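Local atomic coordinates of epidermin leader peptide processing serine protease EpiP (Staphylococcus aureus subsp. aureus, PDB entry 3QFH), a protein that probably cleaves the leader peptide from the precursor of the lantibiotic epidermin, acting as a subtilisin-like serine endopeptidase. Residues A[24-29]-A[260-265]; A[30-35]-A[70-75]; A[48-53]-A[219-224]; A[237-242]-A[255-260]. All blocks are in the same frame, centred on the assembly; numbering follows the deposited sequence.

Contact 1: residues A[24-29]-A[260-265]; sequences SVEYKN and LQKAIN
Lys262 NZ and Glu26 OE2 form a salt bridge at 3.2 Å, the sole touching pair between residues 24-29 and 260-265. The ammonium group meets the oxygen from above, 35° out of the carboxylate plane. Glu26 stretches from the strand with its chain extended, while Lys262 comes from the opposite direction and bends at chi3 (66°) to deliver NZ. The tight spot is around that nitrogen, because Lys262 NZ also donates to Leu51 O, its stronger partner. The rest is loose: the closest CA atoms, those of Glu26 and Lys262, stand 11.4 Å apart, and only 67 Å² is buried. Glu26 is buried, whereas Lys262 remains partly exposed. Glu26 OE1 lies close to Asp258 OD2, so the lysine's positive charge probably eases a crowding of acids. The bridge spans the interface between the propeptide-like and subtilase parts: strand 20-27, between strands 53-59 and 73-78, belongs to a sheet that lies over helices 213-225 and 254-269, much as the propeptide sheet of subtilisins packs on two surface helices.

Contact 2: residues A[30-35]-A[70-75]; sequences TATFNK and KNDIKY. With SO4 (sulfate ion), chain L.
Helix-on-sheet packing in the propeptide-like alpha/beta unit brings helix 30-40 against the turn leading into strand 73-78, with Thr32 and Asp72 touching across it. Thr32 OG1 approaches Asp72 OD1 to 3.3 Å, the two side chains slanting past one another, and two waters carry the polar connection. One water sits 2.7 Å from Thr32 OG1 and donates to Asp72 O; a second donates to Thr32 O at 2.6 Å and to Asp72 OD2 at 2.8 Å. Thr32 OG1 lies between the backbone N and the carbonyl carbon (chi1 70°), which turns the hydroxyl to the aspartate and the first water. In the fold, helix 30-40 lies against a sheet in which strands 20-27 and 73-78 are antiparallel neighbours, and Lys74 and Tyr75 form a classic beta bulge opposite Glu26. Deeper in, the contact turns apolar: Ile73 CD1 touches the edge of the Phe33 ring, 4.3 Å from Phe33 CD1, while Tyr27 stacks with that ring. At the helix start, Thr30 N donates almost straight (175°) to O4 of a sulfate ion, probably from the crystallisation liquor, at 2.7 Å.

Contact 3: residues A[48-53]-A[219-224]; sequences IPELHV and AIVQAA. With SO4 (sulfate ion), chain L.
Val221 projects from helix 213-225 toward Leu51, Glu50 and Ile48 in the connection between strands 43-48 and 53-59, a beta hairpin of the propeptide-like domain with a G1 beta bulge in which His52 and Val53 both face Ile48. The two methyl groups of the valine divide the work. Leu51 meets one tip to tip: Leu51 CD2 lies 3.8 Å from Val221 CG2, and Ile48 CG2 adds a more distant touch to the same methyl at 4.4 Å. Glu50 crosses the other obliquely, and Glu50 CD lies 3.8 Å from Val221 CG1. The bend of Glu50 at chi2 (85°) brings the carboxylate against the methyl, Glu50 OE1 and OE2 both 4.0 Å from Val221 CG1. With chi1 at 169°, Val221 CG1 is trans to the helix N and CG2 sits beside it, which spreads the methyls between glutamate and leucine. Glu50 is exposed; the other touching side chains are buried. Tyr266 of helix 254-269 also lies against Glu50 and Val221, so the hairpin rests on two helices, as in subtilisin propeptide complexes. Pro49 O lies over one face of the His52 imidazole, and at the ring's edge His52 NE2 donates to sulfate O4 at 2.6 Å and 154°.

Contact 4: residues A[237-242]-A[255-260]; sequences SYIILD and VEYDAL
Leu241 takes the cramped chi1 of 68°, CG lying between its backbone N and carbonyl carbon, while Tyr257 holds its ring anti to the backbone N; together these torsions set a leucine methyl over a tyrosine face. The result is a CH-pi contact between strand 237-241 and helix 254-269 in the subtilase domain: Leu241 CD1 lies 3.8 Å from the centroid of the Tyr257 ring, 11° off its normal. The axes of strand 237-241 and helix 255-260 pass 8.9 Å apart, their N-to-C directions 117° apart. Ile239, two residues back on the same strand face, crosses Tyr257 at about a right angle and uses both its branches. Its CD1 presses on the helix backbone, 3.6 Å from Tyr257 N, and also reaches Glu256 CB at 4.1 Å. The strand pairs with strand 302-306, whose Lys304 touches both Leu241 and Tyr257, and Met310 packs on the tyrosine as well. The other isoleucine branch stays in the plane of the ring, with Ile239 CG2 at the edge, 3.9 Å from Tyr257 CD1.

From the N terminus, strand 20-27 enters contact 1, whose partner helix 254-269 comes more than 230 residues later, so contact 1 closes the widest loop and encloses the other three. Helix 30-40 follows at once and opens contact 2, a short loop completed at strand 73-78 within the propeptide-like region. Before it closes, the turn at 48-53 opens contact 3, which ends on helix 213-225; contacts 2 and 3 therefore cross. Contact 4 comes after both, a local return from strand 237-241 to helix 254-269. Contacts 1 and 3 join the propeptide-like sheet to two helices of the subtilase domain, while contacts 2 and 4 each stay within one part.

Contact 1: residues A[24-29]-A[260-265]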
loop_
_atom_site.group_PDB
_atom_site.type_symbol
_atom_site.label_atom_id
_atom_site.label_comp_id
_atom_site.label_asym_id
_atom_site.label_seq_id
_atom_site.Cartn_x
_atom_site.Cartn_y
_atom_site.Cartn_z
ATOM N N SER A 24 -9.558 7.422 -19.088
ATOM C CA SER A 24 -10.031 6.435 -18.131
ATOM C C SER A 24 -11.532 6.339 -18.334
ATOM O O SER A 24 -12.230 7.361 -18.347
ATOM C CB SER A 24 -9.685 6.848 -16.708
ATOM O OG SER A 24 -8.276 6.811 -16.514
ATOM N N VAL A 25 -12.031 5.116 -18.507
ATOM C CA VAL A 25 -13.440 4.911 -18.799
ATOM C C VAL A 25 -14.098 3.896 -17.886
ATOM O O VAL A 25 -13.574 2.792 -17.693
ATOM C CB VAL A 25 -13.629 4.443 -20.276
ATOM C CG1 VAL A 25 -15.087 4.242 -20.595
ATOM C CG2 VAL A 25 -13.025 5.472 -21.243
ATOM N N GLU A 26 -15.248 4.278 -17.326
ATOM C CA GLU A 26 -16.035 3.380 -16.512
ATOM C C GLU A 26 -17.230 2.963 -17.346
ATOM O O GLU A 26 -18.015 3.801 -17.800
ATOM C CB GLU A 26 -16.452 4.031 -15.186
ATOM C CG GLU A 26 -17.221 3.082 -14.268
ATOM C CD GLU A 26 -17.287 3.557 -12.813
ATOM O OE1 GLU A 26 -16.743 4.648 -12.486
ATOM O OE2 GLU A 26 -17.872 2.816 -11.991
ATOM N N TYR A 27 -17.348 1.667 -17.583
ATOM C CA TYR A 27 -18.418 1.140 -18.419
ATOM C C TYR A 27 -19.442 0.352 -17.602
ATOM O O TYR A 27 -19.272 0.147 -16.406
ATOM C CB TYR A 27 -17.852 0.337 -19.597
ATOM C CG TYR A 27 -16.865 -0.777 -19.275
ATOM C CD1 TYR A 27 -17.291 -2.082 -19.091
ATOM C CD2 TYR A 27 -15.502 -0.528 -19.241
ATOM C CE1 TYR A 27 -16.390 -3.105 -18.839
ATOM C CE2 TYR A 27 -14.594 -1.534 -18.980
ATOM C CZ TYR A 27 -15.043 -2.827 -18.785
ATOM O OH TYR A 27 -14.141 -3.840 -18.533
ATOM N N LYS A 28 -20.524 -0.068 -18.242
ATOM C CA LYS A 28 -21.611 -0.710 -17.503
ATOM C C LYS A 28 -21.685 -2.226 -17.584
ATOM O O LYS A 28 -22.121 -2.861 -16.639
ATOM C CB LYS A 28 -22.948 -0.096 -17.940
ATOM C CG LYS A 28 -23.029 1.396 -17.623
ATOM C CD LYS A 28 -24.396 2.012 -17.918
ATOM C CE LYS A 28 -24.379 3.514 -17.612
ATOM N NZ LYS A 28 -25.711 4.174 -17.782
ATOM N N ASN A 29 -21.240 -2.801 -18.691
ATOM C CA ASN A 29 -21.387 -4.235 -18.908
ATOM C C ASN A 29 -20.301 -4.796 -19.826
ATOM O O ASN A 29 -20.074 -4.287 -20.923
ATOM C CB ASN A 29 -22.774 -4.458 -19.528
ATOM C CG ASN A 29 -23.075 -5.918 -19.825
ATOM O OD1 ASN A 29 -23.389 -6.272 -20.963
ATOM N ND2 ASN A 29 -22.981 -6.769 -18.811
ATOM N N LEU A 260 -10.486 2.438 -7.745
ATOM C CA LEU A 260 -9.753 2.146 -6.511
ATOM C C LEU A 260 -10.670 1.738 -5.340
ATOM O O LEU A 260 -10.394 0.743 -4.664
ATOM C CB LEU A 260 -8.862 3.334 -6.126
ATOM C CG LEU A 260 -7.869 3.080 -4.994
ATOM C CD1 LEU A 260 -7.046 1.786 -5.247
ATOM C CD2 LEU A 260 -6.956 4.279 -4.826
ATOM N N GLN A 261 -11.743 2.491 -5.095
ATOM C CA GLN A 261 -12.673 2.139 -4.021
ATOM C C GLN A 261 -13.366 0.820 -4.354
ATOM O O GLN A 261 -13.583 0.005 -3.473
ATOM C CB GLN A 261 -13.733 3.225 -3.786
ATOM C CG GLN A 261 -14.717 2.882 -2.668
ATOM C CD GLN A 261 -14.040 2.790 -1.315
ATOM O OE1 GLN A 261 -13.861 3.796 -0.639
ATOM N NE2 GLN A 261 -13.652 1.580 -0.919
ATOM N N LYS A 262 -13.705 0.605 -5.626
ATOM C CA LYS A 262 -14.354 -0.662 -6.017
ATOM C C LYS A 262 -13.394 -1.844 -5.884
ATOM O O LYS A 262 -13.804 -2.924 -5.505
ATOM C CB LYS A 262 -14.963 -0.586 -7.425
ATOM C CG LYS A 262 -16.196 0.306 -7.488
ATOM C CD LYS A 262 -16.641 0.634 -8.925
ATOM C CE LYS A 262 -17.141 -0.581 -9.697
ATOM N NZ LYS A 262 -17.620 -0.218 -11.085
ATOM N N ALA A 263 -12.116 -1.630 -6.166
ATOM C CA ALA A 263 -11.116 -2.695 -6.010
ATOM C C ALA A 263 -11.052 -3.123 -4.529
ATOM O O ALA A 263 -11.087 -4.307 -4.209
ATOM C CB ALA A 263 -9.744 -2.210 -6.483
ATOM N N ILE A 264 -10.947 -2.132 -3.644
ATOM C CA ILE A 264 -10.921 -2.339 -2.185
ATOM C C ILE A 264 -12.168 -3.127 -1.682
ATOM O O ILE A 264 -12.053 -4.069 -0.899
ATOM C CB ILE A 264 -10.777 -0.965 -1.462
ATOM C CG1 ILE A 264 -9.384 -0.398 -1.744
ATOM C CG2 ILE A 264 -10.989 -1.089 0.058
ATOM C CD1 ILE A 264 -9.186 1.037 -1.327
ATOM N N ASN A 265 -13.341 -2.763 -2.168
ATOM C CA ASN A 265 -14.577 -3.441 -1.760
ATOM C C ASN A 265 -14.647 -4.835 -2.362
ATOM O O ASN A 265 -15.214 -5.751 -1.763
ATOM C CB ASN A 265 -15.796 -2.592 -2.109
ATOM C CG ASN A 265 -15.850 -1.283 -1.307
ATOM O OD1 ASN A 265 -15.159 -1.128 -0.298
ATOM N ND2 ASN A 265 -16.687 -0.359 -1.738
#

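Contact 2: residues A[30-35]-A[70-75]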
loop_
_atom_site.group_PDB
_atom_site.type_symbol
_atom_site.label_atom_id
_atom_site.label_comp_id
_atom_site.label_asym_id
_atom_site.label_seq_id
_atom_site.Cartn_x
_atom_site.Cartn_y
_atom_site.Cartn_z
ATOM N N THR A 30 -19.636 -5.853 -19.375
ATOM C CA THR A 30 -18.581 -6.497 -20.156
ATOM C C THR A 30 -18.997 -6.811 -21.592
ATOM O O THR A 30 -18.331 -6.390 -22.533
ATOM C CB THR A 30 -18.068 -7.760 -19.433
ATOM O OG1 THR A 30 -17.232 -7.340 -18.347
ATOM C CG2 THR A 30 -17.255 -8.679 -20.374
ATOM N N ALA A 31 -20.107 -7.512 -21.767
ATOM C CA ALA A 31 -20.577 -7.881 -23.114
ATOM C C ALA A 31 -20.861 -6.672 -24.043
ATOM O O ALA A 31 -20.433 -6.651 -25.200
ATOM C CB ALA A 31 -21.812 -8.776 -23.010
ATOM N N THR A 32 -21.583 -5.675 -23.552
ATOM C CA THR A 32 -21.897 -4.521 -24.382
ATOM C C THR A 32 -20.645 -3.666 -24.619
ATOM O O THR A 32 -20.479 -3.078 -25.687
ATOM C CB THR A 32 -23.016 -3.651 -23.772
ATOM O OG1 THR A 32 -22.534 -2.978 -22.602
ATOM C CG2 THR A 32 -24.241 -4.507 -23.425
ATOM N N PHE A 33 -19.763 -3.593 -23.630
ATOM C CA PHE A 33 -18.523 -2.820 -23.791
ATOM C C PHE A 33 -17.632 -3.449 -24.862
ATOM O O PHE A 33 -17.126 -2.746 -25.738
ATOM C CB PHE A 33 -17.765 -2.680 -22.472
ATOM C CG PHE A 33 -16.457 -1.940 -22.602
ATOM C CD1 PHE A 33 -16.437 -0.562 -22.734
ATOM C CD2 PHE A 33 -15.246 -2.625 -22.587
ATOM C CE1 PHE A 33 -15.245 0.125 -22.869
ATOM C CE2 PHE A 33 -14.043 -1.940 -22.717
ATOM C CZ PHE A 33 -14.048 -0.561 -22.855
ATOM N N ASN A 34 -17.447 -4.766 -24.802
ATOM C CA ASN A 34 -16.609 -5.447 -25.800
ATOM C C ASN A 34 -17.169 -5.227 -27.184
ATOM O O ASN A 34 -16.429 -4.998 -28.129
ATOM C CB ASN A 34 -16.506 -6.956 -25.538
ATOM C CG ASN A 34 -15.709 -7.288 -24.298
ATOM O OD1 ASN A 34 -14.944 -6.468 -23.778
ATOM N ND2 ASN A 34 -15.889 -8.506 -23.806
ATOM N N LYS A 35 -18.492 -5.308 -27.295
ATOM C CA LYS A 35 -19.162 -5.108 -28.566
ATOM C C LYS A 35 -18.913 -3.693 -29.077
ATOM O O LYS A 35 -18.648 -3.498 -30.250
ATOM C CB LYS A 35 -20.657 -5.375 -28.413
ATOM C CG LYS A 35 -21.441 -5.218 -29.678
ATOM C CD LYS A 35 -22.895 -5.552 -29.451
ATOM C CE LYS A 35 -23.686 -5.449 -30.730
ATOM N NZ LYS A 35 -25.121 -5.722 -30.479
ATOM N N LYS A 70 -24.875 6.174 -23.780
ATOM C CA LYS A 70 -25.459 6.123 -22.439
ATOM C C LYS A 70 -25.790 4.733 -21.917
ATOM O O LYS A 70 -25.825 4.530 -20.711
ATOM C CB LYS A 70 -26.722 6.996 -22.399
ATOM C CG LYS A 70 -26.497 8.447 -22.844
ATOM C CD LYS A 70 -25.400 9.138 -22.022
ATOM C CE LYS A 70 -25.142 10.566 -22.506
ATOM N NZ LYS A 70 -23.956 11.198 -21.835
ATOM N N ASN A 71 -26.045 3.787 -22.815
ATOM C CA ASN A 71 -26.361 2.421 -22.406
ATOM C C ASN A 71 -25.104 1.660 -21.975
ATOM O O ASN A 71 -25.195 0.655 -21.271
ATOM C CB ASN A 71 -27.013 1.648 -23.564
ATOM C CG ASN A 71 -28.264 2.336 -24.124
ATOM O OD1 ASN A 71 -28.896 3.164 -23.457
ATOM N ND2 ASN A 71 -28.628 1.979 -25.356
ATOM N N ASP A 72 -23.931 2.145 -22.396
ATOM C CA ASP A 72 -22.681 1.422 -22.161
ATOM C C ASP A 72 -21.636 2.119 -21.334
ATOM O O ASP A 72 -20.841 1.453 -20.673
ATOM C CB ASP A 72 -22.012 1.126 -23.504
ATOM C CG ASP A 72 -22.897 0.346 -24.451
ATOM O OD1 ASP A 72 -23.875 -0.286 -23.997
ATOM O OD2 ASP A 72 -22.603 0.365 -25.671
ATOM N N ILE A 73 -21.603 3.444 -21.395
ATOM C CA ILE A 73 -20.559 4.208 -20.735
ATOM C C ILE A 73 -21.131 5.006 -19.571
ATOM O O ILE A 73 -22.081 5.776 -19.742
ATOM C CB ILE A 73 -19.891 5.167 -21.737
ATOM C CG1 ILE A 73 -19.396 4.403 -22.982
ATOM C CG2 ILE A 73 -18.753 5.923 -21.096
ATOM C CD1 ILE A 73 -18.292 3.365 -22.747
ATOM N N LYS A 74 -20.548 4.804 -18.391
ATOM C CA LYS A 74 -20.987 5.481 -17.188
ATOM C C LYS A 74 -20.212 6.801 -17.046
ATOM O O LYS A 74 -20.828 7.858 -16.944
ATOM C CB LYS A 74 -20.830 4.553 -15.973
ATOM C CG LYS A 74 -21.410 5.070 -14.638
ATOM C CD LYS A 74 -21.396 3.945 -13.576
ATOM C CE LYS A 74 -21.669 4.438 -12.154
ATOM N NZ LYS A 74 -22.954 5.171 -11.991
ATOM N N TYR A 75 -18.875 6.738 -17.072
ATOM C CA TYR A 75 -18.028 7.932 -16.970
ATOM C C TYR A 75 -16.768 7.833 -17.802
ATOM O O TYR A 75 -16.257 6.744 -18.062
ATOM C CB TYR A 75 -17.555 8.178 -15.531
ATOM C CG TYR A 75 -18.626 8.365 -14.519
ATOM C CD1 TYR A 75 -19.425 9.499 -14.540
ATOM C CD2 TYR A 75 -18.823 7.431 -13.507
ATOM C CE1 TYR A 75 -20.420 9.685 -13.609
ATOM C CE2 TYR A 75 -19.816 7.608 -12.564
ATOM C CZ TYR A 75 -20.612 8.745 -12.625
ATOM O OH TYR A 75 -21.592 8.953 -11.704
HETATM S S SO4 L . -20.949 -8.099 -16.475
HETATM O O1 SO4 L . -21.748 -8.758 -17.504
HETATM O O2 SO4 L . -21.813 -7.752 -15.352
HETATM O O3 SO4 L . -19.884 -8.990 -16.019
HETATM O O4 SO4 L . -20.355 -6.893 -17.035
HETATM O O HOH W 1 -20.765 -1.405 -21.257
HETATM O O HOH W 2 -22.497 -2.096 -27.031
#

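Contact 3: residues A[48-53]-A[219-224]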
loop_
_atom_site.group_PDB
_atom_site.type_symbol
_atom_site.label_atom_id
_atom_site.label_comp_id
_atom_site.label_asym_id
_atom_site.label_seq_id
_atom_site.Cartn_x
_atom_site.Cartn_y
_atom_site.Cartn_z
ATOM N N ILE A 48 -9.905 -3.763 -16.610
ATOM C CA ILE A 48 -10.168 -4.490 -15.379
ATOM C C ILE A 48 -11.653 -4.918 -15.428
ATOM O O ILE A 48 -12.523 -4.199 -14.932
ATOM C CB ILE A 48 -9.950 -3.609 -14.125
ATOM C CG1 ILE A 48 -8.648 -2.800 -14.222
ATOM C CG2 ILE A 48 -9.959 -4.487 -12.875
ATOM C CD1 ILE A 48 -8.362 -1.919 -13.004
ATOM N N PRO A 49 -11.945 -6.064 -16.058
ATOM C CA PRO A 49 -13.341 -6.520 -16.223
ATOM C C PRO A 49 -14.159 -6.538 -14.924
ATOM O O PRO A 49 -15.294 -6.087 -14.922
ATOM C CB PRO A 49 -13.187 -7.934 -16.804
ATOM C CG PRO A 49 -11.895 -7.890 -17.528
ATOM C CD PRO A 49 -10.993 -6.973 -16.718
ATOM N N GLU A 50 -13.556 -7.001 -13.835
ATOM C CA GLU A 50 -14.237 -7.090 -12.531
ATOM C C GLU A 50 -14.720 -5.744 -11.994
ATOM O O GLU A 50 -15.614 -5.704 -11.172
ATOM C CB GLU A 50 -13.314 -7.712 -11.463
ATOM C CG GLU A 50 -12.851 -9.143 -11.715
ATOM C CD GLU A 50 -11.607 -9.267 -12.593
ATOM O OE1 GLU A 50 -11.184 -8.267 -13.231
ATOM O OE2 GLU A 50 -11.047 -10.394 -12.622
ATOM N N LEU A 51 -14.101 -4.651 -12.414
ATOM C CA LEU A 51 -14.492 -3.323 -11.926
ATOM C C LEU A 51 -15.182 -2.485 -12.997
ATOM O O LEU A 51 -15.558 -1.338 -12.750
ATOM C CB LEU A 51 -13.259 -2.571 -11.474
ATOM C CG LEU A 51 -12.357 -3.292 -10.473
ATOM C CD1 LEU A 51 -11.254 -2.356 -10.015
ATOM C CD2 LEU A 51 -13.144 -3.815 -9.295
ATOM N N HIS A 52 -15.305 -3.036 -14.198
ATOM C CA HIS A 52 -15.896 -2.308 -15.314
ATOM C C HIS A 52 -15.156 -1.002 -15.634
ATOM O O HIS A 52 -15.784 0.045 -15.889
ATOM C CB HIS A 52 -17.394 -2.059 -15.078
ATOM C CG HIS A 52 -18.208 -3.313 -15.045
ATOM N ND1 HIS A 52 -18.975 -3.680 -13.965
ATOM C CD2 HIS A 52 -18.346 -4.303 -15.957
ATOM C CE1 HIS A 52 -19.577 -4.828 -14.223
ATOM N NE2 HIS A 52 -19.214 -5.224 -15.429
ATOM N N VAL A 53 -13.821 -1.054 -15.630
ATOM C CA VAL A 53 -13.014 0.120 -15.977
ATOM C C VAL A 53 -11.936 -0.239 -17.000
ATOM O O VAL A 53 -11.370 -1.337 -16.990
ATOM C CB VAL A 53 -12.389 0.831 -14.744
ATOM C CG1 VAL A 53 -13.481 1.375 -13.826
ATOM C CG2 VAL A 53 -11.452 -0.086 -13.969
ATOM N N ALA A 219 -4.130 -4.608 -9.515
ATOM C CA ALA A 219 -3.273 -5.373 -8.610
ATOM C C ALA A 219 -4.042 -5.801 -7.354
ATOM O O ALA A 219 -3.857 -6.919 -6.853
ATOM C CB ALA A 219 -1.979 -4.572 -8.246
ATOM N N ILE A 220 -4.920 -4.928 -6.857
ATOM C CA ILE A 220 -5.726 -5.258 -5.688
ATOM C C ILE A 220 -6.677 -6.403 -6.031
ATOM O O ILE A 220 -6.820 -7.350 -5.268
ATOM C CB ILE A 220 -6.516 -4.051 -5.191
ATOM C CG1 ILE A 220 -5.540 -2.992 -4.671
ATOM C CG2 ILE A 220 -7.505 -4.466 -4.078
ATOM C CD1 ILE A 220 -6.200 -1.745 -4.251
ATOM N N VAL A 221 -7.322 -6.311 -7.180
ATOM C CA VAL A 221 -8.209 -7.380 -7.646
ATOM C C VAL A 221 -7.434 -8.694 -7.854
ATOM O O VAL A 221 -7.907 -9.787 -7.488
ATOM C CB VAL A 221 -8.931 -6.963 -8.958
ATOM C CG1 VAL A 221 -9.634 -8.140 -9.590
ATOM C CG2 VAL A 221 -9.941 -5.819 -8.678
ATOM N N GLN A 222 -6.253 -8.599 -8.441
ATOM C CA GLN A 222 -5.454 -9.793 -8.688
ATOM C C GLN A 222 -5.053 -10.477 -7.369
ATOM O O GLN A 222 -5.158 -11.708 -7.235
ATOM C CB GLN A 222 -4.195 -9.443 -9.485
ATOM C CG GLN A 222 -3.398 -10.656 -9.872
ATOM C CD GLN A 222 -4.168 -11.554 -10.808
ATOM O OE1 GLN A 222 -4.605 -11.115 -11.871
ATOM N NE2 GLN A 222 -4.349 -12.808 -10.418
ATOM N N ALA A 223 -4.606 -9.668 -6.414
ATOM C CA ALA A 223 -4.177 -10.147 -5.093
ATOM C C ALA A 223 -5.325 -10.859 -4.382
ATOM O O ALA A 223 -5.132 -11.934 -3.797
ATOM C CB ALA A 223 -3.662 -8.991 -4.238
ATOM N N ALA A 224 -6.503 -10.251 -4.436
ATOM C CA ALA A 224 -7.694 -10.815 -3.831
ATOM C C ALA A 224 -8.093 -12.102 -4.544
ATOM O O ALA A 224 -8.512 -13.067 -3.898
ATOM C CB ALA A 224 -8.839 -9.808 -3.842
HETATM S S SO4 L . -20.949 -8.099 -16.475
HETATM O O1 SO4 L . -21.748 -8.758 -17.504
HETATM O O2 SO4 L . -21.813 -7.752 -15.352
HETATM O O3 SO4 L . -19.884 -8.990 -16.019
HETATM O O4 SO4 L . -20.355 -6.893 -17.035
#

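Contact 4: residues A[237-242]-A[255-260]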
loop_
_atom_site.group_PDB
_atom_site.type_symbol
_atom_site.label_atom_id
_atom_site.label_comp_id
_atom_site.label_asym_id
_atom_site.label_seq_id
_atom_site.Cartn_x
_atom_site.Cartn_y
_atom_site.Cartn_z
ATOM N N SER A 237 -1.790 8.801 -3.045
ATOM C CA SER A 237 -1.931 9.784 -4.087
ATOM C C SER A 237 -3.028 10.726 -3.671
ATOM O O SER A 237 -3.972 10.336 -2.979
ATOM C CB SER A 237 -2.317 9.139 -5.416
ATOM O OG SER A 237 -3.656 8.698 -5.360
ATOM N N TYR A 238 -2.901 11.972 -4.081
ATOM C CA TYR A 238 -3.915 12.941 -3.800
ATOM C C TYR A 238 -4.715 13.012 -5.074
ATOM O O TYR A 238 -4.177 13.319 -6.144
ATOM C CB TYR A 238 -3.309 14.268 -3.401
ATOM C CG TYR A 238 -2.560 14.159 -2.109
ATOM C CD1 TYR A 238 -3.226 14.246 -0.898
ATOM C CD2 TYR A 238 -1.190 13.937 -2.092
ATOM C CE1 TYR A 238 -2.556 14.131 0.297
ATOM C CE2 TYR A 238 -0.505 13.827 -0.890
ATOM C CZ TYR A 238 -1.203 13.924 0.304
ATOM O OH TYR A 238 -0.548 13.811 1.508
ATOM N N ILE A 239 -5.997 12.703 -4.952
ATOM C CA ILE A 239 -6.874 12.626 -6.091
ATOM C C ILE A 239 -7.929 13.723 -6.029
ATOM O O ILE A 239 -8.397 14.086 -4.950
ATOM C CB ILE A 239 -7.519 11.213 -6.131
ATOM C CG1 ILE A 239 -8.150 10.924 -7.485
ATOM C CG2 ILE A 239 -8.511 11.022 -4.975
ATOM C CD1 ILE A 239 -8.594 9.497 -7.625
ATOM N N ILE A 240 -8.269 14.265 -7.197
ATOM C CA ILE A 240 -9.295 15.285 -7.316
ATOM C C ILE A 240 -10.601 14.624 -7.747
ATOM O O ILE A 240 -10.622 13.835 -8.696
ATOM C CB ILE A 240 -8.910 16.371 -8.370
ATOM C CG1 ILE A 240 -7.585 17.043 -7.998
ATOM C CG2 ILE A 240 -10.007 17.406 -8.486
ATOM C CD1 ILE A 240 -7.049 17.988 -9.049
ATOM N N LEU A 241 -11.678 14.912 -7.026
ATOM C CA LEU A 241 -12.999 14.408 -7.390
ATOM C C LEU A 241 -13.995 15.503 -7.095
ATOM O O LEU A 241 -13.825 16.269 -6.140
ATOM C CB LEU A 241 -13.382 13.124 -6.661
ATOM C CG LEU A 241 -13.643 13.179 -5.163
ATOM C CD1 LEU A 241 -14.340 11.905 -4.704
ATOM C CD2 LEU A 241 -12.336 13.410 -4.416
ATOM N N ASP A 242 -15.042 15.558 -7.906
ATOM C CA ASP A 242 -16.031 16.607 -7.806
ATOM C C ASP A 242 -17.458 16.059 -7.813
ATOM O O ASP A 242 -18.064 15.895 -8.871
ATOM C CB ASP A 242 -15.820 17.552 -8.980
ATOM C CG ASP A 242 -16.631 18.806 -8.869
ATOM O OD1 ASP A 242 -16.529 19.637 -9.791
ATOM O OD2 ASP A 242 -17.365 18.965 -7.868
ATOM N N VAL A 255 -13.091 8.371 -12.451
ATOM C CA VAL A 255 -12.976 6.961 -12.840
ATOM C C VAL A 255 -11.948 6.212 -12.003
ATOM O O VAL A 255 -12.198 5.080 -11.573
ATOM C CB VAL A 255 -12.729 6.784 -14.344
ATOM C CG1 VAL A 255 -12.544 5.317 -14.684
ATOM C CG2 VAL A 255 -13.906 7.339 -15.112
ATOM N N GLU A 256 -10.813 6.857 -11.747
ATOM C CA GLU A 256 -9.772 6.272 -10.939
ATOM C C GLU A 256 -10.243 6.094 -9.509
ATOM O O GLU A 256 -9.975 5.079 -8.898
ATOM C CB GLU A 256 -8.500 7.130 -10.937
ATOM C CG GLU A 256 -7.583 6.936 -12.110
ATOM C CD GLU A 256 -8.063 7.538 -13.415
ATOM O OE1 GLU A 256 -8.998 8.389 -13.420
ATOM O OE2 GLU A 256 -7.454 7.165 -14.445
ATOM N N TYR A 257 -10.911 7.112 -8.970
ATOM C CA TYR A 257 -11.412 7.061 -7.599
ATOM C C TYR A 257 -12.324 5.837 -7.440
ATOM O O TYR A 257 -12.128 4.997 -6.547
ATOM C CB TYR A 257 -12.169 8.349 -7.240
ATOM C CG TYR A 257 -12.596 8.362 -5.797
ATOM C CD1 TYR A 257 -11.818 8.983 -4.833
ATOM C CD2 TYR A 257 -13.755 7.701 -5.386
ATOM C CE1 TYR A 257 -12.192 8.964 -3.490
ATOM C CE2 TYR A 257 -14.138 7.691 -4.059
ATOM C CZ TYR A 257 -13.346 8.322 -3.116
ATOM O OH TYR A 257 -13.715 8.301 -1.794
ATOM N N ASP A 258 -13.303 5.740 -8.328
ATOM C CA ASP A 258 -14.247 4.631 -8.332
ATOM C C ASP A 258 -13.551 3.303 -8.499
ATOM O O ASP A 258 -13.906 2.348 -7.836
ATOM C CB ASP A 258 -15.261 4.784 -9.470
ATOM C CG ASP A 258 -16.240 5.931 -9.238
ATOM O OD1 ASP A 258 -16.309 6.438 -8.097
ATOM O OD2 ASP A 258 -16.950 6.312 -10.195
ATOM N N ALA A 259 -12.583 3.237 -9.405
ATOM C CA ALA A 259 -11.870 1.988 -9.667
ATOM C C ALA A 259 -11.175 1.510 -8.399
ATOM O O ALA A 259 -11.285 0.334 -8.023
ATOM C CB ALA A 259 -10.852 2.166 -10.781
ATOM N N LEU A 260 -10.486 2.438 -7.745
ATOM C CA LEU A 260 -9.753 2.146 -6.511
ATOM C C LEU A 260 -10.670 1.738 -5.340
ATOM O O LEU A 260 -10.394 0.743 -4.664
ATOM C CB LEU A 260 -8.862 3.334 -6.126
ATOM C CG LEU A 260 -7.869 3.080 -4.994
ATOM C CD1 LEU A 260 -7.046 1.786 -5.247
ATOM C CD2 LEU A 260 -6.956 4.279 -4.826
#